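Superoxide dismutase [Ni] (Streptomyces coelicolor, PDB 1T6U) catalyses the nickel-dependent dismutation of superoxide to hydrogen peroxide and molecular oxygen, working as a hollow homohexamer of four-helix-bundle subunits. Local coordinates at residues Val57-Tyr62 and Pro66-Tyr71. The protein carries 1 engineered substitution. Numbering follows the deposited sequence.
Sequences VLWSDY and PHFEKY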
# COMPACT_ATOMS: atom_id res chain seq x y z
N VAL A 57 13.97 -4.65 -8.71
CA VAL A 57 14.03 -3.45 -9.54
C VAL A 57 15.43 -3.22 -10.09
O VAL A 57 15.61 -2.86 -11.26
CB VAL A 57 13.53 -2.25 -8.70
CG1 VAL A 57 13.96 -0.93 -9.31
CG2 VAL A 57 12.00 -2.30 -8.52
N LEU A 58 16.47 -3.39 -9.27
CA LEU A 58 17.81 -3.25 -9.83
C LEU A 58 18.00 -4.14 -11.07
O LEU A 58 18.53 -3.71 -12.11
CB LEU A 58 18.87 -3.60 -8.79
CG LEU A 58 19.09 -2.64 -7.63
CD1 LEU A 58 19.97 -3.23 -6.56
CD2 LEU A 58 19.68 -1.31 -8.08
N TRP A 59 17.54 -5.39 -10.88
CA TRP A 59 17.72 -6.46 -11.87
C TRP A 59 16.95 -6.18 -13.16
O TRP A 59 17.46 -6.30 -14.28
CB TRP A 59 17.30 -7.80 -11.31
CG TRP A 59 17.44 -8.97 -12.22
CD1 TRP A 59 18.62 -9.41 -12.78
CD2 TRP A 59 16.40 -9.83 -12.69
NE1 TRP A 59 18.35 -10.50 -13.55
CE2 TRP A 59 17.00 -10.79 -13.52
CE3 TRP A 59 15.02 -9.90 -12.48
CZ2 TRP A 59 16.25 -11.79 -14.14
CZ3 TRP A 59 14.28 -10.89 -13.10
CH2 TRP A 59 14.90 -11.85 -13.93
N SER A 60 15.67 -5.80 -12.97
CA SER A 60 14.84 -5.61 -14.17
C SER A 60 15.02 -4.25 -14.81
O SER A 60 14.91 -4.06 -16.02
CB SER A 60 13.35 -5.78 -13.88
OG SER A 60 12.89 -4.83 -12.90
N ASP A 61 15.27 -3.23 -14.00
CA ASP A 61 15.19 -1.86 -14.51
C ASP A 61 16.55 -1.21 -14.68
O ASP A 61 16.72 -0.50 -15.66
CB ASP A 61 14.31 -1.04 -13.56
CG ASP A 61 12.85 -1.44 -13.49
OD1 ASP A 61 12.43 -2.46 -14.03
OD2 ASP A 61 12.08 -0.68 -12.84
N TYR A 62 17.47 -1.42 -13.77
CA TYR A 62 18.82 -0.84 -13.92
C TYR A 62 19.68 -1.67 -14.84
O TYR A 62 20.26 -1.19 -15.84
CB TYR A 62 19.51 -0.65 -12.54
CG TYR A 62 20.94 -0.20 -12.84
CD1 TYR A 62 21.23 1.11 -13.16
CD2 TYR A 62 21.99 -1.09 -12.79
CE1 TYR A 62 22.52 1.54 -13.44
CE2 TYR A 62 23.29 -0.68 -13.09
CZ TYR A 62 23.56 0.64 -13.40
OH TYR A 62 24.83 1.08 -13.69
N PRO A 66 24.15 -5.69 -21.86
CA PRO A 66 25.61 -5.72 -21.80
C PRO A 66 26.13 -6.13 -20.44
O PRO A 66 27.18 -6.77 -20.35
CB PRO A 66 25.98 -4.25 -22.08
CG PRO A 66 24.79 -3.72 -22.83
CD PRO A 66 23.60 -4.38 -22.21
N HIS A 67 25.37 -5.75 -19.40
CA HIS A 67 25.76 -6.15 -18.06
C HIS A 67 25.61 -7.66 -17.88
O HIS A 67 26.46 -8.34 -17.28
CB HIS A 67 24.92 -5.36 -17.05
CG HIS A 67 24.94 -3.88 -17.11
ND1 HIS A 67 23.82 -3.11 -16.93
CD2 HIS A 67 25.93 -2.98 -17.34
CE1 HIS A 67 24.09 -1.84 -17.04
NE2 HIS A 67 25.40 -1.73 -17.29
N PHE A 68 24.52 -8.26 -18.40
CA PHE A 68 24.27 -9.70 -18.30
C PHE A 68 25.30 -10.47 -19.11
O PHE A 68 25.63 -11.59 -18.73
CB PHE A 68 22.84 -10.08 -18.70
CG PHE A 68 21.84 -9.40 -17.78
CD1 PHE A 68 20.84 -8.63 -18.32
CD2 PHE A 68 21.90 -9.51 -16.41
CE1 PHE A 68 19.89 -7.99 -17.57
CE2 PHE A 68 20.96 -8.84 -15.64
CZ PHE A 68 19.98 -8.05 -16.20
N GLU A 69 25.81 -9.90 -20.19
CA GLU A 69 26.89 -10.56 -20.94
C GLU A 69 28.22 -10.49 -20.18
O GLU A 69 28.95 -11.49 -20.09
CB GLU A 69 26.95 -9.95 -22.34
CG GLU A 69 27.39 -10.94 -23.41
CD GLU A 69 27.99 -10.39 -24.67
OE1 GLU A 69 29.13 -10.80 -25.01
OE2 GLU A 69 27.35 -9.57 -25.39
N LYS A 70 28.52 -9.33 -19.58
CA LYS A 70 29.74 -9.14 -18.82
C LYS A 70 29.77 -9.94 -17.52
O LYS A 70 30.82 -10.45 -17.12
CB LYS A 70 29.96 -7.67 -18.44
CG LYS A 70 31.32 -7.58 -17.76
CD LYS A 70 31.75 -6.14 -17.56
CE LYS A 70 33.09 -6.13 -16.80
NZ LYS A 70 33.79 -4.82 -16.86
N TYR A 71 28.62 -10.03 -16.91
CA TYR A 71 28.42 -10.73 -15.66
C TYR A 71 27.41 -11.84 -15.86
O TYR A 71 26.25 -11.75 -15.50
CB TYR A 71 27.91 -9.76 -14.59
CG TYR A 71 28.80 -8.55 -14.41
CD1 TYR A 71 28.56 -7.34 -15.05
CD2 TYR A 71 29.93 -8.66 -13.59
CE1 TYR A 71 29.41 -6.27 -14.86
CE2 TYR A 71 30.79 -7.57 -13.39
CZ TYR A 71 30.52 -6.38 -14.04
OH TYR A 71 31.35 -5.29 -13.86
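W59 and F68, and likewise Y62 and H67, face each other with CA atoms 9.7 Å apart where the end of helix 34-62, widened by a pi-type turn at 58-62, meets short helix 65-70; at that spacing ring ends and two backbone carbonyls do the touching. The indole of W59 is swung forward with CG opposite the backbone N (chi1 -180°), bringing its CD1-NE1 side to F68, whose CE2 lies 3.7 Å from W59 NE1. Their planes, 68° apart, make an oblique pair. W59 O sits in the plane of the phenyl ring at its edge, 3.6 Å from F68 CZ. That carbonyl also accepts a hydrogen bond from N79 of a second subunit, while W59 NE1 bonds to H75 ND1 in its own chain and the indole stacks on W59 of the second subunit. The Y62 and H67 planes lie within 10° of parallel, but the rings are slid apart (centroids 5.6 Å), Y62 CE2 being 4.2 Å from H67 CE1. Y62 O lies near the imidazole plane at its edge, 4.1 Å from H67 CE1. A leucine in place of W59 would probably leave F68 CE2 without its indole neighbour and H75 ND1 without its mate. The Y62 side chain is about 9 Å from a bound nickel ion, whose ligands are H1, C2 and C6. The contact is thus aromatic and van der Waals in character, while its polar ring atoms bond outside it, to H75, T114 and K64.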